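Local coordinates for TetR family transcriptional regulator (Clostridium perfringens, PDB 6AZH), which probably binds DNA as a TetR-family dimer to control transcription, perhaps of genes for fatty acid metabolism, at residues E13-V18 with N55-K60; K82-F87 with N184-I189; S162-E165 with E171-V174. All coordinates share one frame; numbering follows the deposited sequence.

Contact 1 (E13-V18 with N55-K60); sequences EAAINV and NFVISK
V57 fits between A15 and I16, offering one methyl branch to each. Its CG1 meets the CG1 methylene of I16, with V57 CG1 and I16 CG1 3.6 Å apart, while V57 CG2 lies 3.8 Å from the A15 CB methyl. The first torsion of V57 explains this division: CG1 is anti to the backbone N (chi1 173°), which leaves CG2 beside that N, and the two branches spread over neighbouring residues of the facing helix. I16 reaches the valine differently. The bond to its CB runs past helix 50-74 rather than at it, but with CG1 beside the I16 backbone N (chi1 -77°) the extended branch heads toward the valine, bringing I16 CD1 within 4.2 Å of V57 CG1 as well. The two side chains cross at a slant. A15, with nothing beyond CB, lets the helices come near, and the CA atoms of I16 and V57 are 7.3 Å apart. The contact is small, about 109 Å² in all, and wholly apolar.

Further out, F12 of helix 6-26 also packs on V57, and M103 and A99 of helix 98-106 touch V57 and I16 respectively, so the pair belongs to a larger hydrophobic layer. On helix 6-26, A14 and V18 pack instead on helix 29-36. Helix 6-26 is thus packed between helix 50-74 and helix 29-36, the first helix of the helix-turn-helix, as is characteristic of the N-terminal DNA-binding domain of TetR-family regulators, where the fourth helix leads on to the C-terminal domain.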
ATOM      1  N   GLU A  13      16.157   7.691  14.343  1.00 21.39           N
ATOM      2  CA  GLU A  13      16.723   7.239  13.078  1.00 18.66           C
ATOM      3  C   GLU A  13      16.989   5.739  13.082  1.00 19.55           C
ATOM      4  O   GLU A  13      16.728   5.059  12.083  1.00 20.73           O
ATOM      5  CB  GLU A  13      17.995   8.021  12.762  1.00 21.74           C
ATOM      6  CG  GLU A  13      17.687   9.375  12.133  1.00 27.88           C
ATOM      7  CD  GLU A  13      18.912  10.231  11.891  1.00 45.88           C
ATOM      8  OE1 GLU A  13      20.045   9.698  11.933  1.00 43.34           O
ATOM      9  OE2 GLU A  13      18.738  11.448  11.659  1.00 46.38           O
ATOM     10  N   ALA A  14      17.506   5.193  14.186  1.00 19.48           N
ATOM     11  CA  ALA A  14      17.733   3.756  14.224  1.00 19.13           C
ATOM     12  C   ALA A  14      16.423   2.984  14.209  1.00 16.54           C
ATOM     13  O   ALA A  14      16.327   1.930  13.564  1.00 21.35           O
ATOM     14  CB  ALA A  14      18.563   3.369  15.462  1.00 19.36           C
ATOM     15  N   ALA A  15      15.418   3.462  14.940  1.00 17.18           N
ATOM     16  CA  ALA A  15      14.162   2.729  15.016  1.00 16.74           C
ATOM     17  C   ALA A  15      13.509   2.639  13.642  1.00 17.02           C
ATOM     18  O   ALA A  15      12.942   1.602  13.283  1.00 19.09           O
ATOM     19  CB  ALA A  15      13.209   3.396  16.005  1.00 15.97           C
ATOM     20  N   ILE A  16      13.582   3.714  12.861  1.00 16.66           N
ATOM     21  CA  ILE A  16      13.024   3.657  11.508  1.00 16.31           C
ATOM     22  C   ILE A  16      13.617   2.483  10.741  1.00 21.08           C
ATOM     23  O   ILE A  16      12.893   1.694  10.125  1.00 20.86           O
ATOM     24  CB  ILE A  16      13.256   4.980  10.760  1.00 19.02           C
ATOM     25  CG1 ILE A  16      12.269   6.036  11.238  1.00 20.71           C
ATOM     26  CG2 ILE A  16      13.080   4.760   9.273  1.00 22.42           C
ATOM     27  CD1 ILE A  16      12.699   7.449  10.911  1.00 23.84           C
ATOM     28  N   ASN A  17      14.950   2.350  10.771  1.00 20.22           N
ATOM     29  CA  ASN A  17      15.595   1.296   9.991  1.00 21.95           C
ATOM     30  C   ASN A  17      15.284  -0.091  10.546  1.00 23.01           C
ATOM     31  O   ASN A  17      15.041  -1.028   9.776  1.00 22.59           O
ATOM     32  CB  ASN A  17      17.099   1.533   9.927  1.00 23.51           C
ATOM     33  CG  ASN A  17      17.455   2.659   9.007  1.00 30.06           C
ATOM     34  OD1 ASN A  17      16.782   2.885   7.998  1.00 29.19           O
ATOM     35  ND2 ASN A  17      18.508   3.390   9.348  1.00 32.64           N
ATOM     36  N   VAL A  18      15.266  -0.247  11.872  1.00 19.67           N
ATOM     37  CA  VAL A  18      14.933  -1.547  12.454  1.00 21.30           C
ATOM     38  C   VAL A  18      13.506  -1.940  12.091  1.00 19.89           C
ATOM     39  O   VAL A  18      13.256  -3.038  11.574  1.00 22.40           O
ATOM     40  CB  VAL A  18      15.137  -1.526  13.979  1.00 16.40           C
ATOM     41  CG1 VAL A  18      14.659  -2.830  14.577  1.00 18.89           C
ATOM     42  CG2 VAL A  18      16.623  -1.308  14.318  1.00 19.88           C
ATOM     43  N   ASN A  55       5.351   4.700  18.391  1.00 17.58           N
ATOM     44  CA  ASN A  55       4.384   5.792  18.298  1.00 19.42           C
ATOM     45  C   ASN A  55       5.082   7.143  18.218  1.00 20.63           C
ATOM     46  O   ASN A  55       4.650   8.034  17.469  1.00 19.30           O
ATOM     47  CB  ASN A  55       3.432   5.742  19.492  1.00 19.86           C
ATOM     48  CG  ASN A  55       2.461   4.588  19.405  1.00 22.43           C
ATOM     49  OD1 ASN A  55       2.221   4.039  18.323  1.00 22.43           O
ATOM     50  ND2 ASN A  55       1.890   4.210  20.545  1.00 22.85           N
ATOM     51  N   PHE A  56       6.157   7.310  18.992  1.00 18.91           N
ATOM     52  CA  PHE A  56       6.969   8.520  18.917  1.00 18.54           C
ATOM     53  C   PHE A  56       7.522   8.723  17.508  1.00 18.49           C
ATOM     54  O   PHE A  56       7.438   9.828  16.949  1.00 22.22           O
ATOM     55  CB  PHE A  56       8.092   8.415  19.959  1.00 18.58           C
ATOM     56  CG  PHE A  56       9.259   9.301  19.686  1.00 18.85           C
ATOM     57  CD1 PHE A  56       9.251  10.619  20.101  1.00 24.56           C
ATOM     58  CD2 PHE A  56      10.383   8.805  19.048  1.00 25.19           C
ATOM     59  CE1 PHE A  56      10.330  11.440  19.849  1.00 26.04           C
ATOM     60  CE2 PHE A  56      11.465   9.624  18.799  1.00 28.14           C
ATOM     61  CZ  PHE A  56      11.432  10.934  19.199  1.00 19.41           C
ATOM     62  N   VAL A  57       8.053   7.652  16.898  1.00 17.38           N
ATOM     63  CA  VAL A  57       8.599   7.748  15.543  1.00 16.30           C
ATOM     64  C   VAL A  57       7.501   8.143  14.549  1.00 20.57           C
ATOM     65  O   VAL A  57       7.695   9.029  13.703  1.00 18.83           O
ATOM     66  CB  VAL A  57       9.280   6.427  15.128  1.00 16.07           C
ATOM     67  CG1 VAL A  57       9.703   6.480  13.665  1.00 19.03           C
ATOM     68  CG2 VAL A  57      10.507   6.112  16.030  1.00 18.77           C
ATOM     69  N   ILE A  58       6.332   7.495  14.639  1.00 17.25           N
ATOM     70  CA  ILE A  58       5.226   7.843  13.737  1.00 17.28           C
ATOM     71  C   ILE A  58       4.864   9.311  13.896  1.00 18.20           C
ATOM     72  O   ILE A  58       4.710  10.043  12.911  1.00 18.49           O
ATOM     73  CB  ILE A  58       3.992   6.958  14.001  1.00 20.06           C
ATOM     74  CG1 ILE A  58       4.246   5.492  13.624  1.00 17.91           C
ATOM     75  CG2 ILE A  58       2.741   7.551  13.296  1.00 19.44           C
ATOM     76  CD1 ILE A  58       4.582   5.252  12.163  1.00 16.94           C
ATOM     77  N   SER A  59       4.710   9.761  15.144  1.00 17.92           N
ATOM     78  CA  SER A  59       4.257  11.130  15.376  1.00 22.52           C
ATOM     79  C   SER A  59       5.288  12.139  14.876  1.00 23.38           C
ATOM     80  O   SER A  59       4.953  13.063  14.128  1.00 23.10           O
ATOM     81  CB  SER A  59       3.966  11.340  16.862  1.00 25.73           C
ATOM     82  OG  SER A  59       3.429  12.630  17.081  1.00 31.92           O
ATOM     83  N   LYS A  60       6.556  11.956  15.253  1.00 22.45           N
ATOM     84  CA  LYS A  60       7.599  12.859  14.775  1.00 22.33           C
ATOM     85  C   LYS A  60       7.730  12.811  13.256  1.00 21.84           C
ATOM     86  O   LYS A  60       7.831  13.860  12.602  1.00 19.73           O
ATOM     87  CB  LYS A  60       8.934  12.528  15.435  1.00 22.91           C
ATOM     88  CG  LYS A  60      10.122  13.209  14.790  1.00 25.01           C
ATOM     89  CD  LYS A  60      10.076  14.726  15.020  1.00 31.45           C
ATOM     90  CE  LYS A  60       9.924  15.060  16.517  1.00 35.14           C
ATOM     91  NZ  LYS A  60       9.684  16.520  16.773  1.00 36.80           N
TER

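Contact 2 (K82-F87 with N184-I189)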
ATOM      1  N   LYS A  82      -2.492  23.516  -6.855  1.00 16.99           N
ATOM      2  CA  LYS A  82      -2.128  22.907  -5.578  1.00 13.77           C
ATOM      3  C   LYS A  82      -2.017  21.395  -5.705  1.00 17.50           C
ATOM      4  O   LYS A  82      -1.137  20.783  -5.086  1.00 18.66           O
ATOM      5  CB  LYS A  82      -3.141  23.267  -4.492  1.00 15.88           C
ATOM      6  CG  LYS A  82      -3.068  24.719  -3.991  1.00 18.47           C
ATOM      7  CD  LYS A  82      -4.293  25.058  -3.157  1.00 22.41           C
ATOM      8  CE  LYS A  82      -4.077  26.326  -2.338  1.00 25.14           C
ATOM      9  NZ  LYS A  82      -5.286  26.650  -1.527  1.00 26.95           N
ATOM     10  N   LEU A  83      -2.899  20.765  -6.506  1.00 16.13           N
ATOM     11  CA  LEU A  83      -2.807  19.311  -6.676  1.00 17.21           C
ATOM     12  C   LEU A  83      -1.527  18.924  -7.397  1.00 19.82           C
ATOM     13  O   LEU A  83      -0.880  17.935  -7.035  1.00 17.19           O
ATOM     14  CB  LEU A  83      -4.025  18.750  -7.427  1.00 15.29           C
ATOM     15  CG  LEU A  83      -5.343  18.806  -6.649  1.00 16.83           C
ATOM     16  CD1 LEU A  83      -6.529  18.474  -7.575  1.00 19.85           C
ATOM     17  CD2 LEU A  83      -5.319  17.869  -5.424  1.00 19.33           C
ATOM     18  N   LYS A  84      -1.142  19.686  -8.422  1.00 16.45           N
ATOM     19  CA  LYS A  84       0.129  19.408  -9.084  1.00 17.91           C
ATOM     20  C   LYS A  84       1.294  19.523  -8.105  1.00 18.85           C
ATOM     21  O   LYS A  84       2.202  18.681  -8.113  1.00 19.26           O
ATOM     22  CB  LYS A  84       0.307  20.344 -10.277  1.00 18.02           C
ATOM     23  CG  LYS A  84      -0.664  20.022 -11.420  1.00 16.81           C
ATOM     24  CD  LYS A  84      -0.737  21.214 -12.379  1.00 16.57           C
ATOM     25  CE  LYS A  84      -1.721  21.014 -13.514  1.00 18.94           C
ATOM     26  NZ  LYS A  84      -1.550  22.173 -14.447  1.00 20.80           N
ATOM     27  N   LYS A  85       1.260  20.527  -7.223  1.00 16.75           N
ATOM     28  CA  LYS A  85       2.324  20.681  -6.233  1.00 17.52           C
ATOM     29  C   LYS A  85       2.254  19.592  -5.165  1.00 19.76           C
ATOM     30  O   LYS A  85       3.289  19.204  -4.615  1.00 18.73           O
ATOM     31  CB  LYS A  85       2.267  22.074  -5.598  1.00 20.66           C
ATOM     32  CG  LYS A  85       2.769  23.188  -6.551  1.00 20.45           C
ATOM     33  CD  LYS A  85       2.535  24.616  -6.039  1.00 23.32           C
ATOM     34  CE  LYS A  85       3.322  25.616  -6.897  1.00 27.98           C
ATOM     35  NZ  LYS A  85       3.082  27.031  -6.491  1.00 32.03           N
ATOM     36  N   LEU A  86       1.052  19.086  -4.876  1.00 20.43           N
ATOM     37  CA  LEU A  86       0.901  17.985  -3.926  1.00 17.22           C
ATOM     38  C   LEU A  86       1.612  16.728  -4.418  1.00 20.77           C
ATOM     39  O   LEU A  86       2.351  16.081  -3.661  1.00 20.53           O
ATOM     40  CB  LEU A  86      -0.591  17.717  -3.692  1.00 19.40           C
ATOM     41  CG  LEU A  86      -0.906  16.391  -2.979  1.00 22.22           C
ATOM     42  CD1 LEU A  86      -0.511  16.511  -1.540  1.00 17.61           C
ATOM     43  CD2 LEU A  86      -2.400  16.057  -3.092  1.00 19.62           C
ATOM     44  N   PHE A  87       1.416  16.373  -5.697  1.00 21.05           N
ATOM     45  CA  PHE A  87       2.032  15.159  -6.222  1.00 20.74           C
ATOM     46  C   PHE A  87       3.547  15.261  -6.168  1.00 21.01           C
ATOM     47  O   PHE A  87       4.229  14.311  -5.764  1.00 20.34           O
ATOM     48  CB  PHE A  87       1.570  14.899  -7.660  1.00 18.72           C
ATOM     49  CG  PHE A  87       0.093  14.807  -7.812  1.00 19.00           C
ATOM     50  CD1 PHE A  87      -0.700  14.323  -6.787  1.00 25.33           C
ATOM     51  CD2 PHE A  87      -0.517  15.232  -8.986  1.00 17.52           C
ATOM     52  CE1 PHE A  87      -2.076  14.257  -6.929  1.00 25.31           C
ATOM     53  CE2 PHE A  87      -1.894  15.160  -9.138  1.00 23.28           C
ATOM     54  CZ  PHE A  87      -2.670  14.668  -8.111  1.00 22.39           C
ATOM     55  N   ASN A 184      -1.238  10.763 -15.454  1.00 20.27           N
ATOM     56  CA  ASN A 184      -2.169   9.649 -15.304  1.00 19.97           C
ATOM     57  C   ASN A 184      -3.364  10.039 -14.443  1.00 17.96           C
ATOM     58  O   ASN A 184      -4.513   9.742 -14.788  1.00 20.28           O
ATOM     59  CB  ASN A 184      -1.460   8.441 -14.695  1.00 21.88           C
ATOM     60  CG  ASN A 184      -0.433   7.826 -15.628  1.00 20.01           C
ATOM     61  OD1 ASN A 184      -0.343   8.183 -16.808  1.00 21.74           O
ATOM     62  ND2 ASN A 184       0.355   6.894 -15.097  1.00 23.40           N
ATOM     63  N   ILE A 185      -3.117  10.730 -13.329  1.00 16.22           N
ATOM     64  CA  ILE A 185      -4.196  11.073 -12.406  1.00 14.93           C
ATOM     65  C   ILE A 185      -5.083  12.171 -12.983  1.00 17.46           C
ATOM     66  O   ILE A 185      -6.316  12.091 -12.924  1.00 18.13           O
ATOM     67  CB  ILE A 185      -3.623  11.494 -11.039  1.00 20.03           C
ATOM     68  CG1 ILE A 185      -3.019  10.304 -10.305  1.00 21.20           C
ATOM     69  CG2 ILE A 185      -4.720  12.126 -10.195  1.00 19.67           C
ATOM     70  CD1 ILE A 185      -2.484  10.659  -8.927  1.00 23.12           C
ATOM     71  N   LEU A 186      -4.474  13.236 -13.517  1.00 18.74           N
ATOM     72  CA  LEU A 186      -5.287  14.366 -13.966  1.00 17.06           C
ATOM     73  C   LEU A 186      -5.974  14.078 -15.303  1.00 17.39           C
ATOM     74  O   LEU A 186      -7.175  14.336 -15.461  1.00 19.59           O
ATOM     75  CB  LEU A 186      -4.416  15.634 -14.057  1.00 17.82           C
ATOM     76  CG  LEU A 186      -3.855  16.129 -12.713  1.00 20.42           C
ATOM     77  CD1 LEU A 186      -3.049  17.427 -12.882  1.00 20.53           C
ATOM     78  CD2 LEU A 186      -4.978  16.339 -11.736  1.00 18.95           C
ATOM     79  N   ASP A 187      -5.234  13.539 -16.274  1.00 15.52           N
ATOM     80  CA  ASP A 187      -5.755  13.346 -17.631  1.00 19.24           C
ATOM     81  C   ASP A 187      -6.312  11.948 -17.881  1.00 23.78           C
ATOM     82  O   ASP A 187      -6.956  11.731 -18.908  1.00 25.33           O
ATOM     83  CB  ASP A 187      -4.657  13.622 -18.666  1.00 21.73           C
ATOM     84  CG  ASP A 187      -4.166  15.060 -18.626  1.00 25.05           C
ATOM     85  OD1 ASP A 187      -5.013  15.966 -18.665  1.00 29.19           O
ATOM     86  OD2 ASP A 187      -2.937  15.278 -18.530  1.00 32.88           O
ATOM     87  N   GLY A 188      -6.080  10.999 -16.989  1.00 20.46           N
ATOM     88  CA  GLY A 188      -6.476   9.634 -17.272  1.00 18.64           C
ATOM     89  C   GLY A 188      -5.518   9.006 -18.259  1.00 20.12           C
ATOM     90  O   GLY A 188      -4.516   9.594 -18.656  1.00 24.97           O
ATOM     91  N   ILE A 189      -5.831   7.771 -18.657  1.00 20.15           N
ATOM     92  CA  ILE A 189      -4.984   7.047 -19.598  1.00 16.61           C
ATOM     93  C   ILE A 189      -5.600   6.909 -20.981  1.00 20.52           C
ATOM     94  O   ILE A 189      -4.880   6.538 -21.921  1.00 23.38           O
ATOM     95  CB  ILE A 189      -4.598   5.654 -19.055  1.00 21.11           C
ATOM     96  CG1 ILE A 189      -5.848   4.813 -18.805  1.00 23.05           C
ATOM     97  CG2 ILE A 189      -3.747   5.822 -17.791  1.00 19.25           C
ATOM     98  CD1 ILE A 189      -5.518   3.373 -18.373  1.00 22.10           C
TER
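The ring of F87 lies under the tip of I185, whose CD1 stands 4.0 Å above the plane, displaced toward the rim. The CG2 branch of the same isoleucine reaches the far end of the ring, 3.9 Å from F87 CZ, so the two side chains point at each other from opposite helices, with I185 CD1 over the ring face and CG2 near its far end. With CG2 anti to its backbone N and CG1 beside it (chi1 -70°), I185 can use the two together. Over the other face of the F87 ring sits a polar atom, the carbonyl O of L83, 3.3 Å above the ring centre; this oxygen also accepts the backbone hydrogen bond of F87 N within the helix. The ring is therefore bounded by its own helix on one face and by helix 174-187 on the other.

L186 fills a third position, at the ring edge, where its CG is 4.2 Å from F87 CE2. Its CD1 methyl turns to K84 and touches the extended aliphatic chain, 3.8 Å from K84 CG and 3.9 Å from K84 CE, the two side chains meeting at about a right angle. The lysine thus lends its methylenes to the border of an apolar patch, while its NZ forms a salt bridge with E81.

L154 of helix 147-165 packs on both F87 and I185. Just past the helix end, G188, with its positive phi, borders the second subunit: R143 NH2 of that subunit hydrogen-bonds to N184 OD1 and G188 O. Such packing of a core helix against the last helix, itself part of the dimer interface, is characteristic of the TetR-family C-terminal domain.

Contact 3 (S162-E165 with E171-V174); sequences SLYE and EFNV
E165 and F172 form the close-packed half of this contact. The CG methylene of E165 stands over one face of the F172 ring in a CH-pi contact, 3.8 Å from the ring centroid and 23° off its normal, with E165 CB near the rim, 3.7 Å from F172 CD1. A bend at chi2 (-86°) then takes the E165 carboxylate off the ring, turned steeply against its plane, and E165 OE2 makes a salt bridge with R98. At the edge of the F172 ring, in its plane, Y164 CD2 comes to 4.0 Å from F172 CD1.

The other half is looser and bridged by solvent. The Y164 hydroxyl lies 2.8 Å from a water, which donates a hydrogen bond to the E171 carbonyl, with 3.1 Å between the water and E171 O. Y164 also faces the second subunit, its ring edge-to-face with H152 of that chain.

Y95 of helix 79-96 meets the F172 ring, and next in sequence N173 acts as N-cap of helix 174-187, its OD1 accepting from K176 N. The contact closes the loop between the last two helices, and in TetR-family regulators these two helices typically build the dimer interface.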
ATOM      1  N   SER A 162       5.695   3.073  -4.045  1.00 19.75           N
ATOM      2  CA  SER A 162       6.693   2.480  -3.156  1.00 22.23           C
ATOM      3  C   SER A 162       6.976   1.038  -3.540  1.00 23.05           C
ATOM      4  O   SER A 162       8.120   0.576  -3.458  1.00 21.56           O
ATOM      5  CB  SER A 162       6.221   2.534  -1.706  1.00 21.54           C
ATOM      6  OG  SER A 162       6.294   3.838  -1.192  1.00 25.52           O
ATOM      7  N   LEU A 163       5.941   0.300  -3.943  1.00 21.32           N
ATOM      8  CA  LEU A 163       6.159  -1.075  -4.371  1.00 22.75           C
ATOM      9  C   LEU A 163       6.915  -1.109  -5.694  1.00 23.10           C
ATOM     10  O   LEU A 163       7.816  -1.931  -5.892  1.00 23.03           O
ATOM     11  CB  LEU A 163       4.814  -1.794  -4.486  1.00 22.57           C
ATOM     12  CG  LEU A 163       4.879  -3.258  -4.894  1.00 26.37           C
ATOM     13  CD1 LEU A 163       5.542  -4.063  -3.769  1.00 23.62           C
ATOM     14  CD2 LEU A 163       3.487  -3.775  -5.184  1.00 24.01           C
ATOM     15  N   TYR A 164       6.555  -0.216  -6.607  1.00 21.07           N
ATOM     16  CA  TYR A 164       7.283  -0.072  -7.861  1.00 23.57           C
ATOM     17  C   TYR A 164       8.746   0.287  -7.627  1.00 23.38           C
ATOM     18  O   TYR A 164       9.626  -0.197  -8.346  1.00 25.56           O
ATOM     19  CB  TYR A 164       6.584   0.992  -8.701  1.00 21.59           C
ATOM     20  CG  TYR A 164       7.261   1.381  -9.987  1.00 25.05           C
ATOM     21  CD1 TYR A 164       7.167   0.574 -11.112  1.00 25.13           C
ATOM     22  CD2 TYR A 164       7.928   2.597 -10.102  1.00 29.10           C
ATOM     23  CE1 TYR A 164       7.760   0.941 -12.314  1.00 26.42           C
ATOM     24  CE2 TYR A 164       8.517   2.979 -11.308  1.00 31.58           C
ATOM     25  CZ  TYR A 164       8.424   2.140 -12.408  1.00 27.83           C
ATOM     26  OH  TYR A 164       9.001   2.492 -13.617  1.00 34.76           O
ATOM     27  N   GLU A 165       9.028   1.136  -6.627  1.00 22.07           N
ATOM     28  CA  GLU A 165      10.408   1.532  -6.351  1.00 21.65           C
ATOM     29  C   GLU A 165      11.251   0.346  -5.910  1.00 24.89           C
ATOM     30  O   GLU A 165      12.469   0.344  -6.115  1.00 27.35           O
ATOM     31  CB  GLU A 165      10.449   2.629  -5.280  1.00 24.09           C
ATOM     32  CG  GLU A 165      11.818   3.312  -5.089  1.00 28.36           C
ATOM     33  CD  GLU A 165      12.743   2.574  -4.135  1.00 28.10           C
ATOM     34  OE1 GLU A 165      12.260   1.797  -3.282  1.00 30.88           O
ATOM     35  OE2 GLU A 165      13.971   2.770  -4.231  1.00 31.81           O
ATOM     36  N   GLU A 171      15.777   1.030 -12.342  1.00 28.08           N
ATOM     37  CA  GLU A 171      16.153   2.085 -11.414  1.00 34.11           C
ATOM     38  C   GLU A 171      15.072   3.155 -11.379  1.00 30.40           C
ATOM     39  O   GLU A 171      14.581   3.593 -12.427  1.00 30.23           O
ATOM     40  CB  GLU A 171      17.495   2.709 -11.795  1.00 33.70           C
ATOM     41  CG  GLU A 171      18.687   1.878 -11.347  1.00 35.36           C
ATOM     42  CD  GLU A 171      19.946   2.704 -11.238  1.00 38.40           C
ATOM     43  OE1 GLU A 171      20.285   3.408 -12.218  1.00 35.49           O
ATOM     44  OE2 GLU A 171      20.589   2.660 -10.169  1.00 38.88           O
ATOM     45  N   PHE A 172      14.733   3.582 -10.167  1.00 35.15           N
ATOM     46  CA  PHE A 172      13.649   4.524  -9.914  1.00 30.95           C
ATOM     47  C   PHE A 172      14.095   5.964 -10.171  1.00 32.14           C
ATOM     48  O   PHE A 172      15.136   6.395  -9.671  1.00 30.62           O
ATOM     49  CB  PHE A 172      13.203   4.357  -8.464  1.00 25.85           C
ATOM     50  CG  PHE A 172      12.020   5.189  -8.077  1.00 28.07           C
ATOM     51  CD1 PHE A 172      10.735   4.726  -8.297  1.00 27.54           C
ATOM     52  CD2 PHE A 172      12.190   6.413  -7.451  1.00 26.93           C
ATOM     53  CE1 PHE A 172       9.638   5.483  -7.916  1.00 23.68           C
ATOM     54  CE2 PHE A 172      11.101   7.175  -7.074  1.00 28.01           C
ATOM     55  CZ  PHE A 172       9.824   6.712  -7.304  1.00 25.42           C
ATOM     56  N   ASN A 173      13.300   6.713 -10.932  1.00 27.35           N
ATOM     57  CA  ASN A 173      13.593   8.111 -11.253  1.00 28.05           C
ATOM     58  C   ASN A 173      12.428   8.950 -10.752  1.00 23.29           C
ATOM     59  O   ASN A 173      11.353   8.940 -11.359  1.00 24.96           O
ATOM     60  CB  ASN A 173      13.800   8.301 -12.756  1.00 28.95           C
ATOM     61  CG  ASN A 173      14.184   9.735 -13.130  1.00 31.05           C
ATOM     62  OD1 ASN A 173      13.730  10.704 -12.519  1.00 33.27           O
ATOM     63  ND2 ASN A 173      15.021   9.868 -14.151  1.00 34.26           N
ATOM     64  N   VAL A 174      12.652   9.696  -9.669  1.00 24.44           N
ATOM     65  CA  VAL A 174      11.542  10.352  -8.982  1.00 24.81           C
ATOM     66  C   VAL A 174      10.901  11.420  -9.863  1.00 25.28           C
ATOM     67  O   VAL A 174       9.677  11.606  -9.838  1.00 21.96           O
ATOM     68  CB  VAL A 174      12.012  10.930  -7.634  1.00 29.94           C
ATOM     69  CG1 VAL A 174      12.970  12.087  -7.846  1.00 29.81           C
ATOM     70  CG2 VAL A 174      10.808  11.362  -6.803  1.00 28.23           C
TER
HETATM   71  O   HOH W   1      11.694   2.694 -12.878  1.00 32.32           O

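From the N terminus, contact 1 closes first: helix 6-26 meets helix 50-74 around an intervening loop that holds helices 29-36 and 40-46, completing the DNA-binding domain. Helix 50-74 leads on to helix 79-96, where contact 2 opens; it closes at the end of helix 174-187, with 96 residues between its segments. Contact 3 is nested within that span and closes the short loop between helices 147-165 and 174-187. Contacts 2 and 3 both border the second subunit and come within about 7 Å at their nearest atoms. Contacts 1 and 2, by contrast, lie on opposite sides of the chain's centre, their centres 30 Å apart. None of the three cross.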